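Local coordinates for alpha-l-arabinofuranosidase domain protein (Thermotoga maritima, PDB 4ATW) that probably hydrolyses terminal alpha-L-arabinofuranosyl residues from arabinose-containing sugars, as a thermostable glycoside hydrolase, at residues Y3-P9 with V420-E425; M182-A188 with W217-V221; K206-C212 with I229-Y234. All blocks are in the same frame, centred on the assembly; numbering follows the deposited sequence.

Interaction 1 (Y3-P9 with V420-E425); sequences YRIVVDP and VPIRVE
Strand 4-8 at the N-terminus and strand 421-424 near the C-terminus pair in parallel, with Val7 opposite Val424, in the mixed beta-sheet domain beside the barrel, built from the N-terminal strands and the C-terminal region. The short axes are 4.8 Å apart and differ by 10° in direction. The sound bonds lie around Val7. Val7 N donates to Arg423 O at 2.8 Å, nearly straight, and Glu425 N donates to Val7 O at 3.1 Å. Earlier in the strand the bond from Arg423 N to Ile5 O is weak.

Side chains sort onto two faces. Ile5, Val7, Ile422 and Val424 share the apolar one. Ile5 CG1 lies 3.7 Å from Ile422 CB, and its CG2 branch meets Val420 CG2. Pro9 brings its ring across Val424 at about a right angle, with CG near Val424 CG1. Ile407, Val409 and Leu405 of strand 405-411 cover this side.

Val6 and Arg423 occupy the other face and run side by side in the same direction. Val6 CG1 sits 3.7 Å from Arg423 CG. Arg4 reaches the same group with a chain extended from CG to NE (chi2 178°), which carries its NH2 to 3.5 Å from Arg423 CG. The two guanidinium planes stand 79° apart. Arg423 is bent instead, and its NH1 forms a salt bridge with Glu425 OE1 at 2.6 Å.

Glu466 links the two arginines: Arg423 NE meets its OE1 and Arg4 NH1 its OE2. The nearby positive charges are therefore probably balanced by this shared carboxylate, with Glu425 as a second partner for Arg423. One face is thus aliphatic, while the other combines Val6 packing on the Arg423 chain with salt bridges.

Interaction 2 (M182-A188 with W217-V221); sequences MTADEYA and WNLRV
The rings of Tyr187 and Trp217 lie almost parallel, with planes 5° apart, but are offset so far that little of one lies over the other. The Tyr187 ring and the six-membered ring of Trp217 have centroids 5.2 Å apart. Tyr187 CB is 3.4 Å from Trp217 CH2, and Tyr187 CD2 also borders Trp217 CZ2. Tyr187 CG is anti to the backbone N (chi1 175°), which extends the ring beside the indole.

The rest of the indole lies along the start of helix 184-196. Trp217 CE3 is 3.5 Å from Ala184 CA, and CZ3 approaches Thr183 O. Met182 O comes up at the indole edge, in its plane. The polar ends of both aromatics are taken up by backbone atoms of Ile169, in strand 166-169, and Val210, just past strand 206-209. Tyr187 OH bonds to Ile169 O and Val210 N, and Trp217 NE1 bonds to Val210 O. These bonds probably fix how the rings sit.

Val221 CG2 touches the edge of the Tyr187 ring, 3.8 Å from CD2. Ala188 CB rests 3.4 Å from Arg220 O, so the helices meet through small groups here. Toward the solvent side Arg220, bent along its chain, passes its CD beside the Asp185 carboxylate. The salt bridge from Asp185 OD2 to Arg220 NH1 is long, at 3.8 Å.

Thr183 is the N-cap of helix 184-196. It forms a capping box with Glu186, in which Thr183 N donates to Glu186 OE1; the exact place of Thr183 OG1 is doubtful. The two helix segments cross at -35°. Such packing of successive helices around a parallel strand wall is typical of a beta/alpha barrel.

Interaction 3 (K206-C212 with I229-Y234); sequences KAIAVGC and IDFISY
Ala207, Ala209, Asp230, Phe231 and Ser233 carry the backbone bonds between neighbouring strands of the parallel barrel sheet. Strands 206-209 and 231-238 are the two strands of a beta-alpha-beta unit, with helix 215-225 between them.

The backbone hydrogen bonds run from Ala207 to Ser233. Ala207 O accepts twice, from Phe231 N at 3.0 Å and from Asp230 N at 2.9 Å. The first donor lies nearly in line with the carbonyl, the second on a lone pair in its plane. Ala209 N then donates to Phe231 O. Ser233 N closes the series on Ala209 O at 2.7 Å.

The charged contact is at the strand starts. Asp230 OD2 takes the N-H of Ala207 at 2.8 Å on its anti lone pair. Lys199 also bridges to OD2 and Arg273 to OD1, so this aspartate probably stays ionised. The Lys206 and Asp230 side chains cross at about a right angle, with Lys206 CD beside Asp230 CG, but Lys206 NZ remains 4.5 Å from Asp230 OD1.

Apolar contacts fall on both faces. Ile208 and Phe231 point the same way, with Ile208 CG1 4.0 Å from Phe231 CD1, and Ala278 of the next strand touches both. On the face toward the helices, Ala209 CB meets Ile229 CD1, while Val221 and Tyr187 pack on Ala209. With chi1 at 175°, Ile232 turns CG1 away from its own N and onto Gly211 CA.

Ser233 places its CB 3.7 Å from Ile208 CG2, while its OG hydrogen-bonds to Asp280 OD1.

In the fold
Interactions 2 and 3 are neighbours in the beta/alpha barrel, with centres 12 Å apart. Their segments alternate along the chain: 182-188, 206-212, 217-221, 229-234. Helix 184-196 leads into strand 206-209, helix 215-225 and strand 231-238. They also touch directly, among others through a probable hydrogen bond from Cys212 N to Asn218 OD1. The helix pair is thereby tied to the chain just past strand 206-209. Interaction 1 lies in the separate mixed sheet, its centre about 45 Å from that of interaction 2 and 37 Å from that of interaction 3. It closes a loop enclosing both, so the chain returns from the barrel to pair with its own N-terminal strand.

Interaction 1 (Y3-P9 with V420-E425)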
loop_
_atom_site.group_PDB
_atom_site.type_symbol
_atom_site.label_atom_id
_atom_site.label_comp_id
_atom_site.label_asym_id
_atom_site.label_seq_id
_atom_site.Cartn_x
_atom_site.Cartn_y
_atom_site.Cartn_z
ATOM N N TYR A 3 23.991 2.211 -20.180
ATOM C CA TYR A 3 23.383 2.466 -18.881
ATOM C C TYR A 3 24.491 2.727 -17.855
ATOM O O TYR A 3 25.645 2.323 -18.042
ATOM C CB TYR A 3 22.622 1.237 -18.377
ATOM C CG TYR A 3 21.671 0.645 -19.369
ATOM C CD1 TYR A 3 22.141 -0.126 -20.431
ATOM C CD2 TYR A 3 20.301 0.871 -19.264
ATOM C CE1 TYR A 3 21.272 -0.667 -21.372
ATOM C CE2 TYR A 3 19.408 0.342 -20.202
ATOM C CZ TYR A 3 19.897 -0.435 -21.263
ATOM O OH TYR A 3 19.021 -0.980 -22.208
ATOM N N ARG A 4 24.128 3.387 -16.762
ATOM C CA ARG A 4 25.081 3.708 -15.715
ATOM C C ARG A 4 24.377 4.429 -14.580
ATOM O O ARG A 4 23.556 5.321 -14.838
ATOM C CB ARG A 4 26.132 4.647 -16.313
ATOM C CG ARG A 4 26.940 5.391 -15.260
ATOM C CD ARG A 4 28.014 6.290 -15.845
ATOM N NE ARG A 4 28.812 6.916 -14.787
ATOM C CZ ARG A 4 29.561 6.251 -13.903
ATOM N NH1 ARG A 4 29.628 4.917 -13.939
ATOM N NH2 ARG A 4 30.256 6.921 -12.983
ATOM N N ILE A 5 24.694 4.054 -13.338
ATOM C CA ILE A 5 24.093 4.722 -12.188
ATOM C C ILE A 5 25.178 5.274 -11.237
ATOM O O ILE A 5 26.263 4.687 -11.117
ATOM C CB ILE A 5 23.070 3.792 -11.445
ATOM C CG1 ILE A 5 23.764 2.773 -10.574
ATOM C CG2 ILE A 5 22.248 3.011 -12.448
ATOM C CD1 ILE A 5 22.827 1.641 -10.245
ATOM N N VAL A 6 24.881 6.409 -10.586
ATOM C CA VAL A 6 25.826 7.099 -9.707
ATOM C C VAL A 6 25.211 7.536 -8.390
ATOM O O VAL A 6 24.318 8.356 -8.379
ATOM C CB VAL A 6 26.346 8.350 -10.412
ATOM C CG1 VAL A 6 27.246 9.152 -9.479
ATOM C CG2 VAL A 6 27.073 7.949 -11.685
ATOM N N VAL A 7 25.719 7.021 -7.283
ATOM C CA VAL A 7 25.191 7.341 -5.957
ATOM C C VAL A 7 26.164 8.200 -5.180
ATOM O O VAL A 7 27.371 8.016 -5.314
ATOM C CB VAL A 7 25.014 6.055 -5.109
ATOM C CG1 VAL A 7 24.535 6.404 -3.722
ATOM C CG2 VAL A 7 24.085 5.107 -5.785
ATOM N N ASP A 8 25.666 9.112 -4.351
ATOM C CA ASP A 8 26.549 9.938 -3.516
ATOM C C ASP A 8 26.001 9.929 -2.099
ATOM O O ASP A 8 25.334 10.869 -1.679
ATOM C CB ASP A 8 26.616 11.377 -4.020
ATOM C CG ASP A 8 27.393 12.274 -3.082
ATOM O OD1 ASP A 8 28.341 11.768 -2.450
ATOM O OD2 ASP A 8 27.064 13.474 -2.981
ATOM N N PRO A 9 26.308 8.878 -1.328
ATOM C CA PRO A 9 25.845 8.703 0.055
ATOM C C PRO A 9 26.003 9.926 0.933
ATOM O O PRO A 9 25.315 10.073 1.943
ATOM C CB PRO A 9 26.694 7.536 0.574
ATOM C CG PRO A 9 26.974 6.755 -0.620
ATOM C CD PRO A 9 26.265 7.539 -1.716
ATOM N N VAL A 420 25.784 -2.597 -16.280
ATOM C CA VAL A 420 26.000 -1.224 -15.834
ATOM C C VAL A 420 27.042 -0.929 -14.764
ATOM O O VAL A 420 27.106 -1.584 -13.716
ATOM C CB VAL A 420 24.548 -0.987 -15.224
ATOM C CG1 VAL A 420 24.118 -2.162 -14.385
ATOM C CG2 VAL A 420 24.510 0.300 -14.399
ATOM N N PRO A 421 27.871 0.095 -15.020
ATOM C CA PRO A 421 28.936 0.553 -14.113
ATOM C C PRO A 421 28.348 1.466 -13.059
ATOM O O PRO A 421 28.040 2.620 -13.342
ATOM C CB PRO A 421 29.854 1.342 -15.029
ATOM C CG PRO A 421 28.887 1.954 -15.986
ATOM C CD PRO A 421 27.933 0.813 -16.310
ATOM N N ILE A 422 28.177 0.959 -11.849
ATOM C CA ILE A 422 27.622 1.792 -10.791
ATOM C C ILE A 422 28.829 2.518 -10.170
ATOM O O ILE A 422 29.964 2.122 -10.394
ATOM C CB ILE A 422 26.842 0.905 -9.741
ATOM C CG1 ILE A 422 27.780 0.378 -8.670
ATOM C CG2 ILE A 422 26.261 -0.329 -10.406
ATOM C CD1 ILE A 422 28.115 1.402 -7.560
ATOM N N ARG A 423 28.607 3.593 -9.427
ATOM C CA ARG A 423 29.723 4.286 -8.786
ATOM C C ARG A 423 29.218 5.006 -7.545
ATOM O O ARG A 423 28.184 5.679 -7.584
ATOM C CB ARG A 423 30.366 5.272 -9.756
ATOM C CG ARG A 423 30.053 6.734 -9.505
ATOM C CD ARG A 423 31.152 7.460 -8.720
ATOM N NE ARG A 423 32.451 7.445 -9.402
ATOM C CZ ARG A 423 33.508 8.183 -9.050
ATOM N NH1 ARG A 423 33.441 9.015 -8.022
ATOM N NH2 ARG A 423 34.645 8.082 -9.719
ATOM N N VAL A 424 29.944 4.868 -6.446
ATOM C CA VAL A 424 29.529 5.486 -5.199
ATOM C C VAL A 424 30.601 6.444 -4.666
ATOM O O VAL A 424 31.577 5.990 -4.079
ATOM C CB VAL A 424 29.282 4.391 -4.168
ATOM C CG1 VAL A 424 28.491 4.932 -3.030
ATOM C CG2 VAL A 424 28.589 3.208 -4.822
ATOM N N GLU A 425 30.424 7.752 -4.849
ATOM C CA GLU A 425 31.401 8.755 -4.394
ATOM C C GLU A 425 32.062 8.479 -3.039
ATOM O O GLU A 425 31.407 8.504 -1.985
ATOM C CB GLU A 425 30.756 10.138 -4.347
ATOM C CG GLU A 425 30.178 10.570 -5.675
ATOM C CD GLU A 425 31.244 10.772 -6.738
ATOM O OE1 GLU A 425 32.436 10.816 -6.375
ATOM O OE2 GLU A 425 30.895 10.897 -7.935
#

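Interaction 2 (M182-A188 with W217-V221)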
loop_
_atom_site.group_PDB
_atom_site.type_symbol
_atom_site.label_atom_id
_atom_site.label_comp_id
_atom_site.label_asym_id
_atom_site.label_seq_id
_atom_site.Cartn_x
_atom_site.Cartn_y
_atom_site.Cartn_z
ATOM N N MET A 182 -21.894 9.891 -4.064
ATOM C CA MET A 182 -22.219 11.320 -4.169
ATOM C C MET A 182 -21.640 12.012 -5.391
ATOM O O MET A 182 -20.849 11.441 -6.162
ATOM C CB MET A 182 -21.702 12.051 -2.930
ATOM C CG MET A 182 -21.788 11.240 -1.653
ATOM S SD MET A 182 -21.489 12.214 -0.163
ATOM C CE MET A 182 -19.881 11.770 0.156
ATOM N N THR A 183 -22.032 13.264 -5.563
ATOM C CA THR A 183 -21.504 14.049 -6.675
ATOM C C THR A 183 -20.259 14.752 -6.175
ATOM O O THR A 183 -19.979 14.725 -4.989
ATOM C CB THR A 183 -22.468 15.160 -7.134
ATOM O OG1 THR A 183 -22.587 16.160 -6.106
ATOM C CG2 THR A 183 -23.806 14.593 -7.443
ATOM N N ALA A 184 -19.526 15.406 -7.068
ATOM C CA ALA A 184 -18.326 16.123 -6.639
ATOM C C ALA A 184 -18.676 17.132 -5.544
ATOM O O ALA A 184 -18.018 17.191 -4.514
ATOM C CB ALA A 184 -17.676 16.831 -7.815
ATOM N N ASP A 185 -19.732 17.909 -5.729
ATOM C CA ASP A 185 -20.036 18.876 -4.695
ATOM C C ASP A 185 -20.610 18.276 -3.436
ATOM O O ASP A 185 -20.306 18.741 -2.335
ATOM C CB ASP A 185 -20.935 19.981 -5.223
ATOM C CG ASP A 185 -20.169 20.987 -6.067
ATOM O OD1 ASP A 185 -19.612 21.940 -5.477
ATOM O OD2 ASP A 185 -20.094 20.813 -7.310
ATOM N N GLU A 186 -21.421 17.232 -3.572
ATOM C CA GLU A 186 -22.002 16.608 -2.380
ATOM C C GLU A 186 -20.874 16.101 -1.469
ATOM O O GLU A 186 -20.799 16.464 -0.294
ATOM C CB GLU A 186 -22.928 15.450 -2.786
ATOM C CG GLU A 186 -23.983 15.870 -3.762
ATOM C CD GLU A 186 -24.987 14.789 -4.055
ATOM O OE1 GLU A 186 -24.554 13.637 -4.341
ATOM O OE2 GLU A 186 -26.204 15.110 -4.016
ATOM N N TYR A 187 -19.997 15.269 -2.035
ATOM C CA TYR A 187 -18.868 14.689 -1.298
ATOM C C TYR A 187 -17.896 15.751 -0.813
ATOM O O TYR A 187 -17.378 15.699 0.305
ATOM C CB TYR A 187 -18.063 13.687 -2.157
ATOM C CG TYR A 187 -16.843 13.214 -1.417
ATOM C CD1 TYR A 187 -16.975 12.425 -0.280
ATOM C CD2 TYR A 187 -15.574 13.663 -1.758
ATOM C CE1 TYR A 187 -15.904 12.112 0.499
ATOM C CE2 TYR A 187 -14.476 13.349 -0.982
ATOM C CZ TYR A 187 -14.665 12.572 0.160
ATOM O OH TYR A 187 -13.654 12.290 1.034
ATOM N N ALA A 188 -17.635 16.706 -1.684
ATOM C CA ALA A 188 -16.732 17.753 -1.334
ATOM C C ALA A 188 -17.185 18.450 -0.065
ATOM O O ALA A 188 -16.423 18.547 0.893
ATOM C CB ALA A 188 -16.653 18.724 -2.456
ATOM N N TRP A 217 -13.374 16.675 -9.751
ATOM C CA TRP A 217 -13.662 16.073 -8.447
ATOM C C TRP A 217 -12.579 16.529 -7.439
ATOM O O TRP A 217 -12.868 17.287 -6.501
ATOM C CB TRP A 217 -13.724 14.532 -8.554
ATOM C CG TRP A 217 -13.878 13.838 -7.220
ATOM C CD1 TRP A 217 -12.887 13.563 -6.328
ATOM C CD2 TRP A 217 -15.084 13.303 -6.645
ATOM N NE1 TRP A 217 -13.392 12.884 -5.240
ATOM C CE2 TRP A 217 -14.738 12.713 -5.413
ATOM C CE3 TRP A 217 -16.424 13.266 -7.050
ATOM C CZ2 TRP A 217 -15.685 12.093 -4.588
ATOM C CZ3 TRP A 217 -17.374 12.643 -6.214
ATOM C CH2 TRP A 217 -16.997 12.074 -5.010
ATOM N N ASN A 218 -11.342 16.080 -7.664
ATOM C CA ASN A 218 -10.213 16.437 -6.815
ATOM C C ASN A 218 -10.218 17.926 -6.484
ATOM O O ASN A 218 -10.205 18.337 -5.323
ATOM C CB ASN A 218 -8.905 16.120 -7.508
ATOM C CG ASN A 218 -8.757 14.681 -7.808
ATOM O OD1 ASN A 218 -9.370 13.822 -7.168
ATOM N ND2 ASN A 218 -7.912 14.388 -8.787
ATOM N N LEU A 219 -10.216 18.734 -7.526
ATOM C CA LEU A 219 -10.224 20.186 -7.387
ATOM C C LEU A 219 -11.356 20.714 -6.469
ATOM O O LEU A 219 -11.186 21.661 -5.695
ATOM C CB LEU A 219 -10.316 20.797 -8.783
ATOM C CG LEU A 219 -9.138 21.642 -9.280
ATOM C CD1 LEU A 219 -7.869 21.406 -8.540
ATOM C CD2 LEU A 219 -8.954 21.308 -10.708
ATOM N N ARG A 220 -12.512 20.072 -6.533
ATOM C CA ARG A 220 -13.606 20.501 -5.711
ATOM C C ARG A 220 -13.436 19.999 -4.312
ATOM O O ARG A 220 -13.954 20.567 -3.393
ATOM C CB ARG A 220 -14.901 20.019 -6.268
ATOM C CG ARG A 220 -16.011 20.817 -5.706
ATOM C CD ARG A 220 -16.775 21.403 -6.810
ATOM N NE ARG A 220 -16.057 22.475 -7.474
ATOM C CZ ARG A 220 -16.338 22.886 -8.714
ATOM N NH1 ARG A 220 -17.309 22.293 -9.423
ATOM N NH2 ARG A 220 -15.701 23.933 -9.228
ATOM N N VAL A 221 -12.701 18.926 -4.138
ATOM C CA VAL A 221 -12.475 18.417 -2.802
ATOM C C VAL A 221 -11.415 19.275 -2.187
ATOM O O VAL A 221 -11.559 19.736 -1.072
ATOM C CB VAL A 221 -11.967 16.943 -2.792
ATOM C CG1 VAL A 221 -11.562 16.518 -1.391
ATOM C CG2 VAL A 221 -13.050 16.022 -3.304
#

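Interaction 3 (K206-C212 with I229-Y234)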
loop_
_atom_site.group_PDB
_atom_site.type_symbol
_atom_site.label_atom_id
_atom_site.label_comp_id
_atom_site.label_asym_id
_atom_site.label_seq_id
_atom_site.Cartn_x
_atom_site.Cartn_y
_atom_site.Cartn_z
ATOM N N LYS A 206 -5.148 12.411 11.223
ATOM C CA LYS A 206 -4.867 12.753 9.860
ATOM C C LYS A 206 -6.085 12.256 9.057
ATOM O O LYS A 206 -6.565 11.115 9.236
ATOM C CB LYS A 206 -3.614 12.024 9.396
ATOM C CG LYS A 206 -2.372 12.331 10.178
ATOM C CD LYS A 206 -1.938 13.751 9.951
ATOM C CE LYS A 206 -0.437 13.899 10.138
ATOM N NZ LYS A 206 0.062 15.273 9.788
ATOM N N ALA A 207 -6.582 13.116 8.177
ATOM C CA ALA A 207 -7.715 12.786 7.330
ATOM C C ALA A 207 -7.340 12.563 5.838
ATOM O O ALA A 207 -6.653 13.372 5.233
ATOM C CB ALA A 207 -8.733 13.887 7.431
ATOM N N ILE A 208 -7.806 11.467 5.247
ATOM C CA ILE A 208 -7.554 11.176 3.842
ATOM C C ILE A 208 -8.914 11.264 3.119
ATOM O O ILE A 208 -9.857 10.452 3.376
ATOM C CB ILE A 208 -7.007 9.765 3.641
ATOM C CG1 ILE A 208 -5.721 9.559 4.428
ATOM C CG2 ILE A 208 -6.746 9.530 2.222
ATOM C CD1 ILE A 208 -5.942 9.243 5.949
ATOM N N ALA A 209 -9.014 12.261 2.225
ATOM C CA ALA A 209 -10.241 12.520 1.462
ATOM C C ALA A 209 -10.222 11.773 0.158
ATOM O O ALA A 209 -9.188 11.538 -0.409
ATOM C CB ALA A 209 -10.399 13.996 1.211
ATOM N N VAL A 210 -11.382 11.394 -0.319
ATOM C CA VAL A 210 -11.453 10.651 -1.532
ATOM C C VAL A 210 -11.110 11.455 -2.740
ATOM O O VAL A 210 -11.775 12.444 -3.046
ATOM C CB VAL A 210 -12.817 10.133 -1.762
ATOM C CG1 VAL A 210 -12.777 9.162 -2.941
ATOM C CG2 VAL A 210 -13.320 9.478 -0.506
ATOM N N GLY A 211 -10.076 11.018 -3.434
ATOM C CA GLY A 211 -9.673 11.692 -4.636
ATOM C C GLY A 211 -9.791 10.661 -5.717
ATOM O O GLY A 211 -9.998 9.487 -5.417
ATOM N N CYS A 212 -9.673 11.065 -6.970
ATOM C CA CYS A 212 -9.762 10.090 -8.034
ATOM C C CYS A 212 -9.249 10.692 -9.349
ATOM O O CYS A 212 -8.502 11.646 -9.307
ATOM C CB CYS A 212 -11.191 9.578 -8.175
ATOM S SG CYS A 212 -12.151 10.698 -9.068
ATOM N N ILE A 229 -8.255 18.722 5.508
ATOM C CA ILE A 229 -7.873 17.351 5.249
ATOM C C ILE A 229 -6.345 17.329 5.183
ATOM O O ILE A 229 -5.740 18.382 5.035
ATOM C CB ILE A 229 -8.489 16.884 3.951
ATOM C CG1 ILE A 229 -7.897 17.658 2.780
ATOM C CG2 ILE A 229 -9.980 17.119 4.002
ATOM C CD1 ILE A 229 -8.623 17.358 1.485
ATOM N N ASP A 230 -5.722 16.154 5.316
ATOM C CA ASP A 230 -4.267 16.045 5.279
ATOM C C ASP A 230 -3.732 15.363 4.038
ATOM O O ASP A 230 -2.569 15.543 3.682
ATOM C CB ASP A 230 -3.798 15.318 6.504
ATOM C CG ASP A 230 -4.256 15.993 7.762
ATOM O OD1 ASP A 230 -3.681 17.046 8.080
ATOM O OD2 ASP A 230 -5.197 15.501 8.432
ATOM N N PHE A 231 -4.584 14.583 3.379
ATOM C CA PHE A 231 -4.226 13.884 2.158
ATOM C C PHE A 231 -5.411 13.848 1.235
ATOM O O PHE A 231 -6.528 14.200 1.613
ATOM C CB PHE A 231 -3.867 12.438 2.430
ATOM C CG PHE A 231 -2.762 12.251 3.408
ATOM C CD1 PHE A 231 -2.974 12.386 4.767
ATOM C CD2 PHE A 231 -1.493 11.902 2.961
ATOM C CE1 PHE A 231 -1.944 12.177 5.658
ATOM C CE2 PHE A 231 -0.453 11.691 3.860
ATOM C CZ PHE A 231 -0.685 11.831 5.203
ATOM N N ILE A 232 -5.155 13.403 0.015
ATOM C CA ILE A 232 -6.211 13.223 -0.960
ATOM C C ILE A 232 -5.834 11.862 -1.520
ATOM O O ILE A 232 -4.703 11.624 -1.923
ATOM C CB ILE A 232 -6.265 14.329 -2.026
ATOM C CG1 ILE A 232 -7.326 13.957 -3.050
ATOM C CG2 ILE A 232 -4.924 14.535 -2.668
ATOM C CD1 ILE A 232 -7.800 15.146 -3.876
ATOM N N SER A 233 -6.794 10.957 -1.424
ATOM C CA SER A 233 -6.667 9.567 -1.812
ATOM C C SER A 233 -6.530 9.362 -3.304
ATOM O O SER A 233 -7.150 10.092 -4.074
ATOM C CB SER A 233 -7.901 8.825 -1.261
ATOM O OG SER A 233 -8.032 7.529 -1.771
ATOM N N TYR A 234 -5.678 8.409 -3.694
ATOM C CA TYR A 234 -5.536 8.040 -5.099
ATOM C C TYR A 234 -5.465 6.513 -5.235
ATOM O O TYR A 234 -4.707 5.863 -4.512
ATOM C CB TYR A 234 -4.300 8.656 -5.768
ATOM C CG TYR A 234 -4.329 8.492 -7.300
ATOM C CD1 TYR A 234 -5.142 9.302 -8.093
ATOM C CD2 TYR A 234 -3.623 7.467 -7.927
ATOM C CE1 TYR A 234 -5.258 9.091 -9.462
ATOM C CE2 TYR A 234 -3.741 7.257 -9.304
ATOM C CZ TYR A 234 -4.557 8.068 -10.054
ATOM O OH TYR A 234 -4.685 7.830 -11.388
#